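Local structure of Dye-decolorizing peroxidase tfu_3078 (Thermobifida fusca, 5FW4) at residues A106-W111 against V144-S149; S149-I154 against D158-A163; P415-R418 against Y422-Q425. The protein uses heme b and hydrogen peroxide to oxidise a wide range of compounds, with high reactivity towards anthraquinone dyes, though its physiological substrate is not known. All blocks are in the same frame, centred on the assembly; numbering follows the deposited sequence.

Interaction 1: residues A106-W111 against V144-S149; sequences AALRSW and VGIGGS
Leu108 of helix 97-120 packs on Val144 and Ile146 of strand 141-146, and Trp111 of the same helix packs on Val144. This is helix-on-sheet packing in the N-terminal ferredoxin-like domain of a DyP-type peroxidase. The short helix and strand segments run nearly antiparallel, with their axes 10.2 Å apart. That gap is bridged by apolar groups, and no hydrogen bond crosses it. Leu108 reaches over with one branch. Its CG points opposite the carbonyl carbon (chi1 -71°), and Leu108 CD2 meets Val144 CG1 at 3.9 Å. The same Leu108 CD2 touches Ile146 CG1 at 4.2 Å, where the two side chains meet at about a right angle. Val144 uses both branches. CG1, turned away from the backbone N (chi1 179°), meets Leu108 and also comes obliquely to the indole of Trp111. The indole is also held by partners outside the segments: its NE1 is hydrogen-bonded to Leu203 O, and its ring packs edge-to-face with Phe184. Ala107 O sits 3.2 Å above one face of the Trp111 indole, offset toward its rim. All four touching residues are buried. The other branch, Val144 CG2, rests on the first side-chain carbon, Trp111 CB, at 4.1 Å.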
loop_
_atom_site.group_PDB
_atom_site.type_symbol
_atom_site.label_atom_id
_atom_site.label_comp_id
_atom_site.label_asym_id
_atom_site.label_seq_id
_atom_site.Cartn_x
_atom_site.Cartn_y
_atom_site.Cartn_z
ATOM N N ALA A 106 3.262 -23.681 -19.193
ATOM C CA ALA A 106 2.893 -22.405 -19.800
ATOM C C ALA A 106 3.153 -21.266 -18.799
ATOM O O ALA A 106 3.846 -20.303 -19.106
ATOM C CB ALA A 106 1.427 -22.422 -20.195
ATOM N N ALA A 107 2.590 -21.403 -17.604
ATOM C CA ALA A 107 2.729 -20.379 -16.555
ATOM C C ALA A 107 4.178 -20.073 -16.373
ATOM O O ALA A 107 4.565 -18.929 -16.480
ATOM C CB ALA A 107 2.109 -20.838 -15.248
ATOM N N LEU A 108 4.985 -21.107 -16.159
ATOM C CA LEU A 108 6.392 -20.906 -15.755
ATOM C C LEU A 108 7.220 -20.321 -16.899
ATOM O O LEU A 108 8.051 -19.462 -16.696
ATOM C CB LEU A 108 6.999 -22.207 -15.196
ATOM C CG LEU A 108 6.495 -22.670 -13.826
ATOM C CD1 LEU A 108 6.831 -24.126 -13.575
ATOM C CD2 LEU A 108 7.095 -21.827 -12.707
ATOM N N ARG A 109 6.979 -20.783 -18.126
ATOM C CA ARG A 109 7.620 -20.176 -19.275
ATOM C C ARG A 109 7.246 -18.700 -19.431
ATOM O O ARG A 109 8.115 -17.856 -19.646
ATOM C CB ARG A 109 7.280 -20.937 -20.571
ATOM C CG ARG A 109 8.192 -20.520 -21.713
ATOM C CD ARG A 109 7.857 -21.261 -22.995
ATOM N NE ARG A 109 8.357 -22.634 -23.020
ATOM C CZ ARG A 109 9.591 -23.006 -23.380
ATOM N NH1 ARG A 109 10.524 -22.117 -23.703
ATOM N NH2 ARG A 109 9.906 -24.293 -23.392
ATOM N N SER A 110 5.968 -18.365 -19.348
ATOM C CA SER A 110 5.554 -16.981 -19.599
ATOM C C SER A 110 6.197 -16.079 -18.554
ATOM O O SER A 110 6.717 -14.975 -18.831
ATOM C CB SER A 110 4.040 -16.839 -19.465
ATOM O OG SER A 110 3.351 -17.725 -20.300
ATOM N N TRP A 111 6.152 -16.555 -17.325
ATOM C CA TRP A 111 6.711 -15.744 -16.245
ATOM C C TRP A 111 8.200 -15.561 -16.398
ATOM O O TRP A 111 8.706 -14.448 -16.257
ATOM C CB TRP A 111 6.352 -16.330 -14.865
ATOM C CG TRP A 111 4.916 -16.132 -14.442
ATOM C CD1 TRP A 111 4.110 -15.064 -14.712
ATOM C CD2 TRP A 111 4.161 -16.991 -13.589
ATOM N NE1 TRP A 111 2.878 -15.230 -14.120
ATOM C CE2 TRP A 111 2.884 -16.416 -13.434
ATOM C CE3 TRP A 111 4.442 -18.202 -12.936
ATOM C CZ2 TRP A 111 1.895 -17.014 -12.684
ATOM C CZ3 TRP A 111 3.445 -18.809 -12.217
ATOM C CH2 TRP A 111 2.198 -18.209 -12.074
ATOM N N VAL A 144 10.231 -16.031 -9.009
ATOM C CA VAL A 144 9.214 -17.048 -9.250
ATOM C C VAL A 144 9.496 -18.262 -8.410
ATOM O O VAL A 144 10.604 -18.762 -8.411
ATOM C CB VAL A 144 9.173 -17.500 -10.712
ATOM C CG1 VAL A 144 8.106 -18.568 -10.879
ATOM C CG2 VAL A 144 8.934 -16.308 -11.640
ATOM N N GLY A 145 8.471 -18.729 -7.707
ATOM C CA GLY A 145 8.600 -19.887 -6.828
ATOM C C GLY A 145 7.534 -20.945 -7.068
ATOM O O GLY A 145 6.501 -20.711 -7.733
ATOM N N ILE A 146 7.811 -22.132 -6.540
ATOM C CA ILE A 146 6.989 -23.280 -6.769
ATOM C C ILE A 146 6.643 -23.902 -5.423
ATOM O O ILE A 146 7.539 -24.198 -4.635
ATOM C CB ILE A 146 7.776 -24.281 -7.623
ATOM C CG1 ILE A 146 7.920 -23.719 -9.058
ATOM C CG2 ILE A 146 7.136 -25.667 -7.573
ATOM C CD1 ILE A 146 9.032 -24.322 -9.887
ATOM N N GLY A 147 5.355 -24.133 -5.187
ATOM C CA GLY A 147 4.911 -24.801 -3.971
ATOM C C GLY A 147 4.888 -26.305 -4.145
ATOM O O GLY A 147 4.730 -26.855 -5.282
ATOM N N GLY A 148 5.044 -26.991 -3.017
ATOM C CA GLY A 148 4.913 -28.440 -2.979
ATOM C C GLY A 148 3.573 -28.917 -3.528
ATOM O O GLY A 148 3.518 -29.972 -4.135
ATOM N N SER A 149 2.503 -28.133 -3.340
ATOM C CA SER A 149 1.192 -28.492 -3.906
ATOM C C SER A 149 1.206 -28.604 -5.438
ATOM O O SER A 149 0.412 -29.350 -6.017
ATOM C CB SER A 149 0.064 -27.558 -3.424
ATOM O OG SER A 149 0.215 -26.207 -3.819
#

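Interaction 2: residues S149-I154 against D158-A163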
loop_
_atom_site.group_PDB
_atom_site.type_symbol
_atom_site.label_atom_id
_atom_site.label_comp_id
_atom_site.label_asym_id
_atom_site.label_seq_id
_atom_site.Cartn_x
_atom_site.Cartn_y
_atom_site.Cartn_z
ATOM N N SER A 149 2.503 -28.133 -3.340
ATOM C CA SER A 149 1.192 -28.492 -3.906
ATOM C C SER A 149 1.206 -28.604 -5.438
ATOM O O SER A 149 0.412 -29.350 -6.017
ATOM C CB SER A 149 0.064 -27.558 -3.424
ATOM O OG SER A 149 0.215 -26.207 -3.819
ATOM N N LEU A 150 2.109 -27.889 -6.101
ATOM C CA LEU A 150 2.242 -28.031 -7.561
ATOM C C LEU A 150 2.659 -29.471 -7.919
ATOM O O LEU A 150 2.195 -30.052 -8.923
ATOM C CB LEU A 150 3.258 -27.040 -8.135
ATOM C CG LEU A 150 3.302 -27.154 -9.678
ATOM C CD1 LEU A 150 2.018 -26.596 -10.268
ATOM C CD2 LEU A 150 4.515 -26.491 -10.300
ATOM N N LEU A 151 3.558 -30.027 -7.113
ATOM C CA LEU A 151 4.074 -31.361 -7.367
ATOM C C LEU A 151 2.943 -32.368 -7.223
ATOM O O LEU A 151 2.826 -33.298 -8.012
ATOM C CB LEU A 151 5.275 -31.698 -6.456
ATOM C CG LEU A 151 6.630 -31.071 -6.886
ATOM C CD1 LEU A 151 6.647 -29.561 -6.858
ATOM C CD2 LEU A 151 7.775 -31.560 -6.013
ATOM N N SER A 152 2.075 -32.158 -6.249
ATOM C CA SER A 152 0.903 -32.994 -6.131
ATOM C C SER A 152 0.054 -32.903 -7.404
ATOM O O SER A 152 -0.244 -33.906 -8.002
ATOM C CB SER A 152 0.085 -32.600 -4.906
ATOM O OG SER A 152 0.901 -32.665 -3.750
ATOM N N ALA A 153 -0.315 -31.700 -7.815
ATOM C CA ALA A 153 -1.158 -31.538 -9.000
ATOM C C ALA A 153 -0.618 -32.231 -10.227
ATOM O O ALA A 153 -1.376 -32.806 -10.979
ATOM C CB ALA A 153 -1.368 -30.065 -9.310
ATOM N N ILE A 154 0.691 -32.143 -10.456
ATOM C CA ILE A 154 1.270 -32.703 -11.678
ATOM C C ILE A 154 1.748 -34.160 -11.497
ATOM O O ILE A 154 2.359 -34.738 -12.398
ATOM C CB ILE A 154 2.352 -31.756 -12.273
ATOM C CG1 ILE A 154 3.610 -31.677 -11.383
ATOM C CG2 ILE A 154 1.755 -30.375 -12.505
ATOM C CD1 ILE A 154 4.810 -31.128 -12.106
ATOM N N ASP A 158 7.498 -37.818 -6.408
ATOM C CA ASP A 158 8.877 -38.300 -6.626
ATOM C C ASP A 158 9.929 -37.170 -6.706
ATOM O O ASP A 158 11.085 -37.393 -6.373
ATOM C CB ASP A 158 8.970 -39.182 -7.896
ATOM C CG ASP A 158 8.334 -38.531 -9.150
ATOM O OD1 ASP A 158 7.087 -38.479 -9.237
ATOM O OD2 ASP A 158 9.064 -38.112 -10.075
ATOM N N ARG A 159 9.517 -35.976 -7.146
ATOM C CA ARG A 159 10.420 -34.853 -7.373
ATOM C C ARG A 159 10.584 -33.915 -6.162
ATOM O O ARG A 159 11.374 -32.978 -6.222
ATOM C CB ARG A 159 9.950 -34.043 -8.586
ATOM C CG ARG A 159 9.684 -34.876 -9.846
ATOM C CD ARG A 159 10.921 -35.627 -10.331
ATOM N NE ARG A 159 11.978 -34.692 -10.675
ATOM C CZ ARG A 159 12.014 -33.982 -11.793
ATOM N NH1 ARG A 159 11.061 -34.116 -12.720
ATOM N NH2 ARG A 159 13.008 -33.135 -12.004
ATOM N N ARG A 160 9.856 -34.183 -5.081
ATOM C CA ARG A 160 9.804 -33.303 -3.931
ATOM C C ARG A 160 11.000 -33.504 -3.021
ATOM O O ARG A 160 11.094 -34.524 -2.364
ATOM C CB ARG A 160 8.528 -33.527 -3.116
ATOM C CG ARG A 160 8.397 -32.553 -1.945
ATOM C CD ARG A 160 7.343 -32.980 -0.925
ATOM N NE ARG A 160 5.989 -32.850 -1.461
ATOM C CZ ARG A 160 5.105 -31.894 -1.163
ATOM N NH1 ARG A 160 5.388 -30.913 -0.294
ATOM N NH2 ARG A 160 3.908 -31.927 -1.760
ATOM N N PRO A 161 11.914 -32.526 -2.969
ATOM C CA PRO A 161 13.031 -32.702 -2.035
ATOM C C PRO A 161 12.520 -32.654 -0.608
ATOM O O PRO A 161 11.471 -32.074 -0.357
ATOM C CB PRO A 161 13.942 -31.497 -2.340
ATOM C CG PRO A 161 13.527 -31.053 -3.716
ATOM C CD PRO A 161 12.038 -31.269 -3.713
ATOM N N ASP A 162 13.269 -33.246 0.309
ATOM C CA ASP A 162 12.946 -33.223 1.732
ATOM C C ASP A 162 12.740 -31.808 2.263
ATOM O O ASP A 162 11.840 -31.573 3.048
ATOM C CB ASP A 162 14.078 -33.868 2.543
ATOM C CG ASP A 162 14.248 -35.335 2.248
ATOM O OD1 ASP A 162 13.397 -35.933 1.559
ATOM O OD2 ASP A 162 15.257 -35.889 2.707
ATOM N N ALA A 163 13.578 -30.877 1.822
ATOM C CA ALA A 163 13.457 -29.448 2.182
ATOM C C ALA A 163 12.132 -28.802 1.747
ATOM O O ALA A 163 11.795 -27.751 2.253
ATOM C CB ALA A 163 14.628 -28.654 1.597
#
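Leu151 of helix 148-153 packs against Arg159 and Arg160 of the loop that turns back beside it. The helix follows strand 141-146 in the N-terminal ferredoxin-like domain, and the contact lies at the protein surface. Ser149 begins the segment. Its approach is loose, with Ser149 N 4.3 Å from Arg160 NH2. Its side chain starts away from the loop, and OG is hydrogen-bonded to Asp183. Next in the contact comes Leu151, the buried residue that carries most of the packing. Its two torsions (chi1 -78°, chi2 63°) bring CD2 against the loop backbone. Leu151 CD2 lies 3.4 Å from Arg160 CA and 3.6 Å from Arg160 CB. Leu151 CD2 also sits 3.7 Å from Arg159 C. Within the loop segment the methyl thus rests on main chain and on the root of a side chain. Leu427 of helix 425-428 packs on Leu151 as well, and also on Arg159, whose guanidinium leads off to a salt bridge with Glu429. Ser152 closes the walk at the exposed end of the contact. Glu157, in the link between the segments, joins the polar ends. Its OE1 makes a salt bridge with Arg160 NE that probably steadies the arginine. Its OE2 is hydrogen-bonded to Ser152 OG, which probably helps to position Glu157. Arg160 NH1 is hydrogen-bonded to Leu164 O. Ser152 OG lies at the guanidinium edge, near its plane, but 3.7 Å from Arg160 NH2, too long to count as a hydrogen bond.

Interaction 3: residues P415-R418 against Y422-Q425; sequences PAAR and YLGQ
Leu423 packs on Pro415 and Ala417 where the chain leaves strand 404-414 and turns into helix 425-428. The motif is a type II beta turn from Tyr422 to Gln425 leading into that helix. Gly424 sits at the third position of the turn, with a positive phi (77°), and is also the helix N-cap. The tight side is centred on Leu423. With chi1 at -68° and chi2 extended, its CD2 reaches across to the other segment. Leu423 CD2 lies 3.8 Å from Ala417 CA and 4.1 Å from Pro415 O, so it rests mainly on the extended backbone. The proline ring adds a second patch: Pro415 CG is 4.0 Å from Gly424 N. No hydrogen bond joins the two segments, and polar backbone atoms turn to other partners. Pro415 O is hydrogen-bonded to Gln71 NE2, and Leu423 N to Thr112 OG1 of helix 97-120. The loose side begins at Ala417, which is exposed. Ala417 CB touches Leu423 CD2 at 4.2 Å at the outer side. Arg418 then sends its end away from the turn. The turn also has bonds of its own. Gln425 N bonds to Tyr422 O at 3.0 Å, and the extended side chain of Gln425 runs along one face of the Tyr422 ring. Gln425 CB lies 3.5 Å above the centre of the Tyr422 ring. Gln425 OE1 accepts a hydrogen bond from Tyr422 N at 3.0 Å, with the donor tilted 25° from the plane of the amide carbonyl.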
loop_
_atom_site.group_PDB
_atom_site.type_symbol
_atom_site.label_atom_id
_atom_site.label_comp_id
_atom_site.label_asym_id
_atom_site.label_seq_id
_atom_site.Cartn_x
_atom_site.Cartn_y
_atom_site.Cartn_z
ATOM N N PRO A 415 13.856 -21.857 -7.628
ATOM C CA PRO A 415 14.976 -22.507 -8.286
ATOM C C PRO A 415 15.971 -21.543 -8.894
ATOM O O PRO A 415 15.622 -20.408 -9.215
ATOM C CB PRO A 415 14.304 -23.324 -9.391
ATOM C CG PRO A 415 13.107 -22.499 -9.736
ATOM C CD PRO A 415 12.619 -21.971 -8.430
ATOM N N ALA A 416 17.194 -22.030 -9.066
ATOM C CA ALA A 416 18.237 -21.265 -9.695
ATOM C C ALA A 416 17.925 -21.083 -11.171
ATOM O O ALA A 416 17.537 -22.038 -11.865
ATOM C CB ALA A 416 19.575 -21.941 -9.516
ATOM N N ALA A 417 18.084 -19.845 -11.638
ATOM C CA ALA A 417 18.019 -19.570 -13.078
ATOM C C ALA A 417 19.165 -20.299 -13.773
ATOM O O ALA A 417 20.304 -20.302 -13.271
ATOM C CB ALA A 417 18.093 -18.076 -13.362
ATOM N N ARG A 418 18.849 -20.923 -14.903
ATOM C CA ARG A 418 19.823 -21.587 -15.730
ATOM C C ARG A 418 19.731 -21.108 -17.177
ATOM O O ARG A 418 18.647 -20.955 -17.737
ATOM C CB ARG A 418 19.636 -23.114 -15.695
ATOM C CG ARG A 418 20.034 -23.812 -14.396
ATOM C CD ARG A 418 21.306 -23.222 -13.803
ATOM N NE ARG A 418 22.042 -24.145 -12.947
ATOM C CZ ARG A 418 23.002 -24.972 -13.358
ATOM N NH1 ARG A 418 23.363 -25.039 -14.637
ATOM N NH2 ARG A 418 23.613 -25.749 -12.474
ATOM N N TYR A 422 13.744 -22.232 -18.975
ATOM C CA TYR A 422 12.819 -21.539 -18.117
ATOM C C TYR A 422 12.844 -22.117 -16.679
ATOM O O TYR A 422 13.332 -23.224 -16.421
ATOM C CB TYR A 422 11.409 -21.478 -18.729
ATOM C CG TYR A 422 10.593 -22.746 -18.661
ATOM C CD1 TYR A 422 9.957 -23.121 -17.486
ATOM C CD2 TYR A 422 10.434 -23.552 -19.781
ATOM C CE1 TYR A 422 9.205 -24.270 -17.419
ATOM C CE2 TYR A 422 9.670 -24.693 -19.729
ATOM C CZ TYR A 422 9.062 -25.050 -18.549
ATOM O OH TYR A 422 8.314 -26.188 -18.493
ATOM N N LEU A 423 12.332 -21.316 -15.755
ATOM C CA LEU A 423 12.422 -21.598 -14.323
ATOM C C LEU A 423 11.575 -22.793 -13.983
ATOM O O LEU A 423 10.376 -22.805 -14.254
ATOM C CB LEU A 423 11.963 -20.371 -13.520
ATOM C CG LEU A 423 12.937 -19.209 -13.682
ATOM C CD1 LEU A 423 12.342 -17.879 -13.261
ATOM C CD2 LEU A 423 14.228 -19.535 -12.929
ATOM N N GLY A 424 12.225 -23.820 -13.436
ATOM C CA GLY A 424 11.581 -25.084 -13.111
ATOM C C GLY A 424 11.331 -25.996 -14.330
ATOM O O GLY A 424 10.570 -26.963 -14.229
ATOM N N GLN A 425 11.965 -25.703 -15.465
ATOM C CA GLN A 425 11.787 -26.546 -16.663
ATOM C C GLN A 425 12.258 -27.991 -16.375
ATOM O O GLN A 425 11.645 -28.946 -16.851
ATOM C CB GLN A 425 12.520 -25.954 -17.882
ATOM C CG GLN A 425 12.248 -26.688 -19.195
ATOM C CD GLN A 425 12.696 -25.921 -20.445
ATOM O OE1 GLN A 425 13.394 -24.911 -20.380
ATOM N NE2 GLN A 425 12.296 -26.426 -21.603
#

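Interactions 1 and 3 are buried, while interaction 2 is a surface contact. Ser149 is common to the segments of interactions 1 and 2, and both lie in the N-terminal domain. They also touch through Ile146 CG2 and Leu151 CD1, 4.0 Å apart. Interaction 3 lies near the C-terminus, yet its turn packs on helix 97-120 of interaction 1: Leu108 CB is 3.6 Å from Leu423 O. Interactions 2 and 3 do not touch directly, with nearest atoms about 7 Å apart. Interaction 1 is purely apolar, and interaction 3 sets apolar groups against backbone. Interaction 2 brings in arginines whose charged ends bind residues beyond its two segments, such as Glu157 and Glu429.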